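Local coordinates for prephenate dehydrogenase (PDB 2G5C), which probably catalyses the NAD+-dependent oxidative decarboxylation of prephenate to 4-hydroxyphenylpyruvate in the biosynthesis of tyrosine, at residues Val195-Leu198 and Ile199-Thr203; His254-Glu257 and Leu258-Glu262; Glu264-Leu267 and Val268-Leu271; Val274-Lys277 and Arg278-Ile281. One frame throughout, in Å; residues are numbered along the deposited sequence.

Contact 1 (Val195-Leu198 and Ile199-Thr203)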
# COMPACT_ATOMS: atom_id res chain seq x y z
N VAL A 195 -11.26 1.23 -2.82
CA VAL A 195 -11.73 2.46 -3.45
C VAL A 195 -13.25 2.40 -3.57
O VAL A 195 -13.93 3.36 -3.24
CB VAL A 195 -11.10 2.64 -4.87
CG1 VAL A 195 -11.75 3.84 -5.58
CG2 VAL A 195 -9.60 2.87 -4.75
N ASP A 196 -13.78 1.26 -4.02
CA ASP A 196 -15.23 1.14 -4.15
C ASP A 196 -15.87 1.35 -2.79
O ASP A 196 -16.92 1.99 -2.67
CB ASP A 196 -15.61 -0.24 -4.70
CG ASP A 196 -17.08 -0.35 -4.99
OD1 ASP A 196 -17.54 0.29 -5.97
OD2 ASP A 196 -17.79 -1.07 -4.25
N THR A 197 -15.22 0.82 -1.75
CA THR A 197 -15.73 0.93 -0.38
C THR A 197 -15.83 2.38 0.09
O THR A 197 -16.84 2.78 0.67
CB THR A 197 -14.83 0.16 0.61
OG1 THR A 197 -14.71 -1.21 0.20
CG2 THR A 197 -15.43 0.20 2.01
N LEU A 198 -14.77 3.16 -0.13
CA LEU A 198 -14.78 4.55 0.29
C LEU A 198 -15.86 5.30 -0.47
O LEU A 198 -16.49 6.20 0.08
CB LEU A 198 -13.41 5.20 0.04
CG LEU A 198 -12.42 5.13 1.22
CD1 LEU A 198 -12.36 3.72 1.80
CD2 LEU A 198 -11.05 5.56 0.75
N ILE A 199 -16.09 4.94 -1.72
CA ILE A 199 -17.14 5.58 -2.51
C ILE A 199 -18.51 5.32 -1.85
O ILE A 199 -19.27 6.25 -1.59
CB ILE A 199 -17.16 5.06 -3.97
CG1 ILE A 199 -16.00 5.70 -4.75
CG2 ILE A 199 -18.50 5.37 -4.63
CD1 ILE A 199 -15.77 5.12 -6.14
N HIS A 200 -18.81 4.05 -1.56
CA HIS A 200 -20.09 3.71 -0.96
C HIS A 200 -20.26 3.96 0.54
O HIS A 200 -21.39 4.03 1.02
CB HIS A 200 -20.45 2.26 -1.30
CG HIS A 200 -20.71 2.04 -2.75
ND1 HIS A 200 -19.70 1.87 -3.68
CD2 HIS A 200 -21.87 2.05 -3.46
CE1 HIS A 200 -20.23 1.79 -4.89
NE2 HIS A 200 -21.54 1.89 -4.78
N MSE A 201 -19.17 4.11 1.28
CA MSE A 201 -19.30 4.38 2.71
C MSE A 201 -19.21 5.87 3.02
O MSE A 201 -19.39 6.29 4.17
CB MSE A 201 -18.27 3.56 3.51
CG MSE A 201 -18.64 2.09 3.50
SE MSE A 201 -17.75 0.97 4.79
CE MSE A 201 -18.74 1.45 6.39
N SER A 202 -18.94 6.68 2.00
CA SER A 202 -18.92 8.12 2.21
C SER A 202 -20.38 8.50 2.42
O SER A 202 -21.28 7.82 1.93
CB SER A 202 -18.36 8.84 0.99
OG SER A 202 -16.95 8.75 0.92
N THR A 203 -20.62 9.58 3.15
CA THR A 203 -22.00 10.02 3.39
C THR A 203 -22.13 11.51 3.13
O THR A 203 -21.16 12.19 2.80
CB THR A 203 -22.44 9.74 4.84
OG1 THR A 203 -21.67 10.55 5.74
CG2 THR A 203 -22.24 8.26 5.19
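Ile199 N to Val195 O, His200 N to Asp196 O and Met201 N to Thr197 O are successive i to i+4 bonds near the C-terminal end of helix 173-201, the Met201 one being the shortest at 2.8 Å. Asp196 O is gripped twice, because His200 also gives it the ring nitrogen: ND1 lies 3.0 Å from Asp196 O, with an almost straight N-H (166°). The oxygen sits in the plane of the imidazole, whereas ND1 stands tilted from the carbonyl plane. CG of His200 is anti to its carbonyl carbon (chi1 -67°), which folds the ring back along the helix. The Asp196 carboxylate slants across the same ring, their planes 45° apart, and OD1 comes to 3.3 Å from His200 CE1. Its OD2 bonds to Ser251 OG of the second subunit; replacing Asp196 by an alanine would probably leave that serine without this acceptor and remove the carboxylate from beside His200, while the bond to the backbone O would stay. Thr197 and Met201 (selenomethionine) run side by side, CG2 3.7 Å from SE. Further on, Ser202 OG donates to Leu198 O at 2.7 Å, next to a weak bond from Ser202 N, and also bonds to Leu208 N. This is the C-terminal turn of a long helix of the dimerization domain, where Val195 and Asp196 pack on Val274 and Tyr270 of the second subunit.

Contact 2 (His254-Glu257 and Leu258-Glu262)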
# COMPACT_ATOMS: atom_id res chain seq x y z
N HIS A 254 -11.13 -14.32 9.70
CA HIS A 254 -10.56 -14.87 10.92
C HIS A 254 -10.25 -13.67 11.81
O HIS A 254 -10.53 -13.68 13.01
CB HIS A 254 -9.29 -15.67 10.59
CG HIS A 254 -8.59 -16.22 11.80
ND1 HIS A 254 -7.76 -15.45 12.59
CD2 HIS A 254 -8.60 -17.46 12.35
CE1 HIS A 254 -7.30 -16.19 13.58
NE2 HIS A 254 -7.79 -17.41 13.46
N LEU A 255 -9.68 -12.63 11.22
CA LEU A 255 -9.36 -11.42 11.96
C LEU A 255 -10.66 -10.79 12.49
O LEU A 255 -10.76 -10.45 13.68
CB LEU A 255 -8.63 -10.42 11.05
CG LEU A 255 -8.24 -9.07 11.68
CD1 LEU A 255 -7.40 -9.32 12.93
CD2 LEU A 255 -7.46 -8.24 10.67
N LYS A 256 -11.65 -10.64 11.61
CA LYS A 256 -12.93 -10.06 11.99
C LYS A 256 -13.52 -10.77 13.21
O LYS A 256 -13.98 -10.13 14.15
CB LYS A 256 -13.92 -10.15 10.83
CG LYS A 256 -15.30 -9.61 11.15
CD LYS A 256 -16.24 -9.77 9.96
CE LYS A 256 -16.46 -11.23 9.60
NZ LYS A 256 -17.26 -11.36 8.35
N GLU A 257 -13.50 -12.10 13.18
CA GLU A 257 -14.04 -12.90 14.27
C GLU A 257 -13.31 -12.65 15.58
O GLU A 257 -13.94 -12.60 16.64
CB GLU A 257 -14.00 -14.39 13.91
CG GLU A 257 -15.02 -14.76 12.85
CD GLU A 257 -16.40 -14.20 13.16
OE1 GLU A 257 -16.92 -14.47 14.27
OE2 GLU A 257 -16.96 -13.47 12.31
N LEU A 258 -11.99 -12.51 15.53
CA LEU A 258 -11.24 -12.25 16.76
C LEU A 258 -11.72 -10.93 17.36
O LEU A 258 -11.71 -10.74 18.57
CB LEU A 258 -9.74 -12.18 16.47
CG LEU A 258 -9.07 -13.47 15.98
CD1 LEU A 258 -7.58 -13.23 15.82
CD2 LEU A 258 -9.32 -14.60 16.97
N ILE A 259 -12.15 -10.02 16.49
CA ILE A 259 -12.63 -8.72 16.95
C ILE A 259 -14.06 -8.82 17.48
O ILE A 259 -14.39 -8.25 18.52
CB ILE A 259 -12.59 -7.68 15.80
CG1 ILE A 259 -11.14 -7.47 15.36
CG2 ILE A 259 -13.22 -6.38 16.26
CD1 ILE A 259 -10.97 -6.66 14.08
N VAL A 260 -14.91 -9.54 16.76
CA VAL A 260 -16.29 -9.72 17.17
C VAL A 260 -16.41 -10.28 18.59
O VAL A 260 -17.22 -9.81 19.38
CB VAL A 260 -17.04 -10.66 16.21
CG1 VAL A 260 -18.35 -11.12 16.85
CG2 VAL A 260 -17.33 -9.95 14.89
N ARG A 261 -15.60 -11.29 18.91
CA ARG A 261 -15.68 -11.87 20.24
C ARG A 261 -14.66 -11.30 21.22
O ARG A 261 -14.51 -11.78 22.34
CB ARG A 261 -15.54 -13.39 20.17
CG ARG A 261 -14.19 -13.93 19.70
CD ARG A 261 -14.22 -15.45 19.84
NE ARG A 261 -12.92 -16.09 19.69
CZ ARG A 261 -12.35 -16.39 18.53
NH1 ARG A 261 -12.96 -16.09 17.39
NH2 ARG A 261 -11.17 -17.00 18.51
N GLU A 262 -13.96 -10.26 20.78
CA GLU A 262 -12.97 -9.61 21.62
C GLU A 262 -11.94 -10.57 22.22
O GLU A 262 -11.72 -10.57 23.43
CB GLU A 262 -13.68 -8.82 22.72
CG GLU A 262 -14.46 -7.61 22.18
CD GLU A 262 -15.57 -7.13 23.12
OE1 GLU A 262 -15.31 -7.01 24.33
OE2 GLU A 262 -16.69 -6.87 22.63
O HOH W 1 -16.02 -15.23 16.73
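Glu257 and Leu258 carry most of this contact, in the last turns of helix 238-260. Glu257 reaches Arg261, one turn on, through a water and not directly. Its chain bends at chi2 (-48°), and OE1 accepts from water 1 at 2.7 Å, while that water takes an N-H from Arg261 NH1 at 3.2 Å, lying at the edge of the guanidinium and in its plane. Glu257 OE1 and Arg261 NH1 themselves stay 5.3 Å apart, so the opposite charges would attract across the water without forming a salt bridge. The other end of the guanidinium, NH2, has a salt bridge to Glu266 on the following helix. Arg261 CG comes to 3.3 Å from Glu257 O, which also receives Arg261 N.

Leu258 sends CG back toward the preceding turn, with CD1 3.7 Å from His254 CE1, slanting to the ring. The leucine also touches Glu266 and Tyr270 of helix 264-279, and His254 meets the Tyr270 ring with the two planes nearly parallel. An alanine in place of Leu258 would probably open a gap beside Glu266 and Tyr270 and take away the methyl against His254, leaving the imidazole held mainly by its stack on Tyr270. Leu255 and Ile259 continue the apolar side, CG to CD1 4.4 Å. The helix then closes in a Schellman motif, with Glu262 at positive phi, Ala263 N bonded to Leu258 O and Glu262 N to Ile259 O; the turn beyond leads into the antiparallel helix 264-279, completing a helical hairpin in a predicted coiled-coil region.

Contact 3 (Glu264-Leu267 and Val268-Leu271)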
# COMPACT_ATOMS: atom_id res chain seq x y z
N GLU A 264 -8.90 -10.71 23.01
CA GLU A 264 -7.76 -9.81 23.21
C GLU A 264 -6.37 -10.41 23.03
O GLU A 264 -5.54 -9.82 22.34
CB GLU A 264 -7.87 -9.12 24.58
CG GLU A 264 -7.91 -10.04 25.78
CD GLU A 264 -6.56 -10.21 26.44
OE1 GLU A 264 -5.60 -9.51 26.03
OE2 GLU A 264 -6.45 -11.03 27.38
N GLU A 265 -6.11 -11.58 23.61
CA GLU A 265 -4.80 -12.21 23.49
C GLU A 265 -4.58 -12.85 22.12
O GLU A 265 -3.50 -12.74 21.55
CB GLU A 265 -4.62 -13.27 24.58
CG GLU A 265 -3.41 -14.19 24.39
CD GLU A 265 -2.08 -13.46 24.42
OE1 GLU A 265 -2.00 -12.36 24.99
OE2 GLU A 265 -1.09 -14.02 23.89
N GLU A 266 -5.61 -13.51 21.58
CA GLU A 266 -5.45 -14.14 20.28
C GLU A 266 -5.28 -13.08 19.19
O GLU A 266 -4.58 -13.30 18.20
CB GLU A 266 -6.65 -15.03 19.94
CG GLU A 266 -6.32 -16.04 18.84
CD GLU A 266 -7.44 -17.04 18.59
OE1 GLU A 266 -8.32 -17.18 19.46
OE2 GLU A 266 -7.44 -17.68 17.52
N LEU A 267 -5.91 -11.92 19.38
CA LEU A 267 -5.80 -10.85 18.40
C LEU A 267 -4.37 -10.33 18.36
O LEU A 267 -3.79 -10.17 17.29
CB LEU A 267 -6.77 -9.71 18.74
CG LEU A 267 -6.86 -8.54 17.74
CD1 LEU A 267 -7.00 -9.06 16.33
CD2 LEU A 267 -8.05 -7.65 18.09
N VAL A 268 -3.79 -10.08 19.54
CA VAL A 268 -2.41 -9.60 19.57
C VAL A 268 -1.47 -10.63 18.94
O VAL A 268 -0.55 -10.26 18.22
CB VAL A 268 -1.95 -9.24 21.01
CG1 VAL A 268 -1.94 -10.47 21.91
CG2 VAL A 268 -0.55 -8.63 20.96
N GLU A 269 -1.72 -11.92 19.17
CA GLU A 269 -0.85 -12.94 18.59
C GLU A 269 -0.97 -12.97 17.07
O GLU A 269 0.01 -13.21 16.37
CB GLU A 269 -1.20 -14.32 19.14
CG GLU A 269 -1.04 -14.47 20.63
CD GLU A 269 -1.50 -15.82 21.11
OE1 GLU A 269 -2.61 -16.24 20.73
OE2 GLU A 269 -0.75 -16.48 21.86
N TYR A 270 -2.17 -12.73 16.56
CA TYR A 270 -2.42 -12.73 15.13
C TYR A 270 -1.60 -11.60 14.49
O TYR A 270 -0.93 -11.79 13.47
CB TYR A 270 -3.91 -12.50 14.87
CG TYR A 270 -4.31 -12.41 13.41
CD1 TYR A 270 -4.92 -13.49 12.76
CD2 TYR A 270 -4.12 -11.23 12.69
CE1 TYR A 270 -5.33 -13.38 11.43
CE2 TYR A 270 -4.53 -11.11 11.37
CZ TYR A 270 -5.14 -12.19 10.74
OH TYR A 270 -5.58 -12.06 9.45
N LEU A 271 -1.68 -10.44 15.13
CA LEU A 271 -1.00 -9.24 14.64
C LEU A 271 0.50 -9.34 14.79
O LEU A 271 1.24 -8.86 13.94
CB LEU A 271 -1.55 -8.02 15.38
CG LEU A 271 -3.06 -7.83 15.16
CD1 LEU A 271 -3.58 -6.66 15.98
CD2 LEU A 271 -3.33 -7.61 13.68
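Leu267 and Leu271 meet one turn apart at the start of helix 264-279, the returning arm of an antiparallel helical hairpin in the dimerization domain. They pass each other at a slant, with different first torsions: Leu267 holds CG anti to its backbone N (chi1 -175°), Leu271 holds CG anti to its carbonyl carbon (-60°), and Leu267 CG ends 4.2 Å from Leu271 CD1. Leu267 also packs on Arg231 and Leu271 on Phe192, both of the second subunit, which places both leucines on the side facing the dimer partner.

On another side the acidic residues crowd together. Glu265 bends at chi2 and brings its carboxylate forward, while Glu269 lies extended beyond CG, reaching back along the helix. Glu265 OE2 comes to 3.2 Å from Glu269 OE2 and 3.3 Å from Glu269 CG, the two carboxylate planes 66° apart. Two negative charges this close would be expected to repel, and a proton on one may relieve them. Glu266 is extended beyond CG and its OE1 is in a salt bridge with Arg261 NH2, so any repulsion from Glu269, whose OE1 is 5.9 Å from Glu266 OE1, is probably weak. Tyr270 sets CG anti to its backbone N, which brings the ring to helix 238-260, nearly parallel to the His254 ring and against Leu255 and Leu258; it also packs on Asp196 of the second subunit.

Tyr270 N and Leu271 N make ordinary i to i+4 bonds, Val268 N a weak one to Glu264 O. Leu267 O accepts from Leu271 N at 3.0 Å and has Leu271 CG beside it at 3.2 Å.

Contact 4 (Val274-Lys277 and Arg278-Ile281)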
# COMPACT_ATOMS: atom_id res chain seq x y z
N VAL A 274 1.92 -11.61 11.92
CA VAL A 274 1.94 -10.88 10.67
C VAL A 274 3.05 -9.83 10.67
O VAL A 274 3.72 -9.63 9.66
CB VAL A 274 0.58 -10.21 10.42
CG1 VAL A 274 0.72 -9.10 9.40
CG2 VAL A 274 -0.42 -11.25 9.93
N LYS A 275 3.25 -9.16 11.80
CA LYS A 275 4.30 -8.14 11.85
C LYS A 275 5.68 -8.75 11.61
O LYS A 275 6.47 -8.22 10.83
CB LYS A 275 4.29 -7.41 13.20
CG LYS A 275 5.34 -6.32 13.27
CD LYS A 275 5.45 -5.70 14.65
CE LYS A 275 6.57 -4.66 14.68
NZ LYS A 275 6.74 -4.03 16.01
N ILE A 276 5.95 -9.88 12.27
CA ILE A 276 7.23 -10.56 12.11
C ILE A 276 7.45 -10.99 10.66
O ILE A 276 8.53 -10.81 10.10
CB ILE A 276 7.31 -11.80 13.03
CG1 ILE A 276 7.41 -11.37 14.49
CG2 ILE A 276 8.50 -12.67 12.62
CD1 ILE A 276 7.27 -12.50 15.50
N LYS A 277 6.41 -11.56 10.05
CA LYS A 277 6.50 -12.01 8.67
C LYS A 277 6.74 -10.84 7.73
O LYS A 277 7.55 -10.94 6.81
CB LYS A 277 5.22 -12.75 8.26
CG LYS A 277 5.00 -14.09 8.95
CD LYS A 277 6.09 -15.09 8.61
CE LYS A 277 5.70 -16.50 9.04
NZ LYS A 277 6.75 -17.53 8.72
N ARG A 278 6.05 -9.73 7.95
CA ARG A 278 6.22 -8.56 7.10
C ARG A 278 7.62 -7.95 7.28
O ARG A 278 8.19 -7.43 6.33
CB ARG A 278 5.15 -7.51 7.40
CG ARG A 278 5.31 -6.24 6.58
CD ARG A 278 5.35 -6.53 5.08
NE ARG A 278 5.46 -5.30 4.29
CZ ARG A 278 6.55 -4.53 4.25
NH1 ARG A 278 7.63 -4.88 4.94
NH2 ARG A 278 6.55 -3.41 3.54
N MSE A 279 8.15 -8.01 8.49
CA MSE A 279 9.48 -7.46 8.73
C MSE A 279 10.55 -8.27 8.02
O MSE A 279 11.54 -7.72 7.54
CB MSE A 279 9.80 -7.42 10.22
CG MSE A 279 8.96 -6.44 11.01
SE MSE A 279 9.64 -6.25 12.81
CE MSE A 279 9.03 -7.93 13.55
N GLU A 280 10.36 -9.58 7.97
CA GLU A 280 11.32 -10.48 7.34
C GLU A 280 11.31 -10.40 5.81
O GLU A 280 12.03 -11.14 5.15
CB GLU A 280 11.07 -11.92 7.79
CG GLU A 280 11.02 -12.07 9.30
CD GLU A 280 10.61 -13.46 9.75
OE1 GLU A 280 9.65 -14.02 9.17
OE2 GLU A 280 11.23 -13.99 10.69
N ILE A 281 10.48 -9.50 5.27
CA ILE A 281 10.39 -9.31 3.82
C ILE A 281 11.34 -8.19 3.39
O ILE A 281 12.14 -8.43 2.46
CB ILE A 281 8.96 -8.93 3.38
CG1 ILE A 281 8.01 -10.09 3.64
CG2 ILE A 281 8.95 -8.56 1.90
CD1 ILE A 281 6.56 -9.77 3.32
OXT ILE A 281 11.25 -7.10 3.97
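Met279 (selenomethionine) folds back over the preceding turn and touches two side chains there. Its chain bends at chi3 (-75°), which turns the terminal CE inward to 3.5 Å from Ile276 CA and 3.9 Å from Ile276 CG1. The selenium is left facing the lysine on the other side: Lys275 is fully extended and slants past it, with CE 3.9 Å from Met279 SE. Here the lysine touches with its aliphatic carbons, CG lying near Met279 CE as well.

Ile276 and Glu280 behave differently. They lie side by side and point the same way, Ile276 CG2 3.6 Å from Glu280 OE2, so a methyl flanks the carboxylate. Glu280 stretches out beyond CG, and its other oxygen, OE1, comes near Lys277, which passes it at a slant with CD 3.8 Å away. The charged ends do not close up: Lys277 NZ is 4.6 Å from Glu280 OE1, beyond a salt bridge, which would leave at most a loose attraction. Ile281 brings CG1 to 3.3 Å from Lys277 O.

The backbone beneath is helical, with Arg278 N to Val274 O, Met279 N to Lys275 O and Glu280 N to Ile276 O, before the chain stops at the carboxylate of Ile281. The end of helix 264-279 and the C-terminal residues after it lie against the second subunit: Val274 packs on Val195 in helix 173-201 of that subunit, Ile281 on its Phe209, and Arg278, bent at chi2, bonds through NE to Thr220 and through NH2 to the backbone O of Lys217, both of the second subunit.

Along the chain the four contacts come in series, none nesting or crossing, and each is a single local stretch, so none closes a long loop. Contact 1 sits at the far end of helix 173-201, its centre about 23 Å from that of contact 2. Contact 2 ends helix 238-260 and contact 3 begins helix 264-279; the tight turn between them brings their side chains together, notably Leu255 against Leu267. Contact 4 continues that helix to the C terminus, about 15 Å from contact 3 between centres. Contacts 2 to 4 follow a helical hairpin, and all four touch the second subunit, so hairpin and contact 1 helix share the dimer interface.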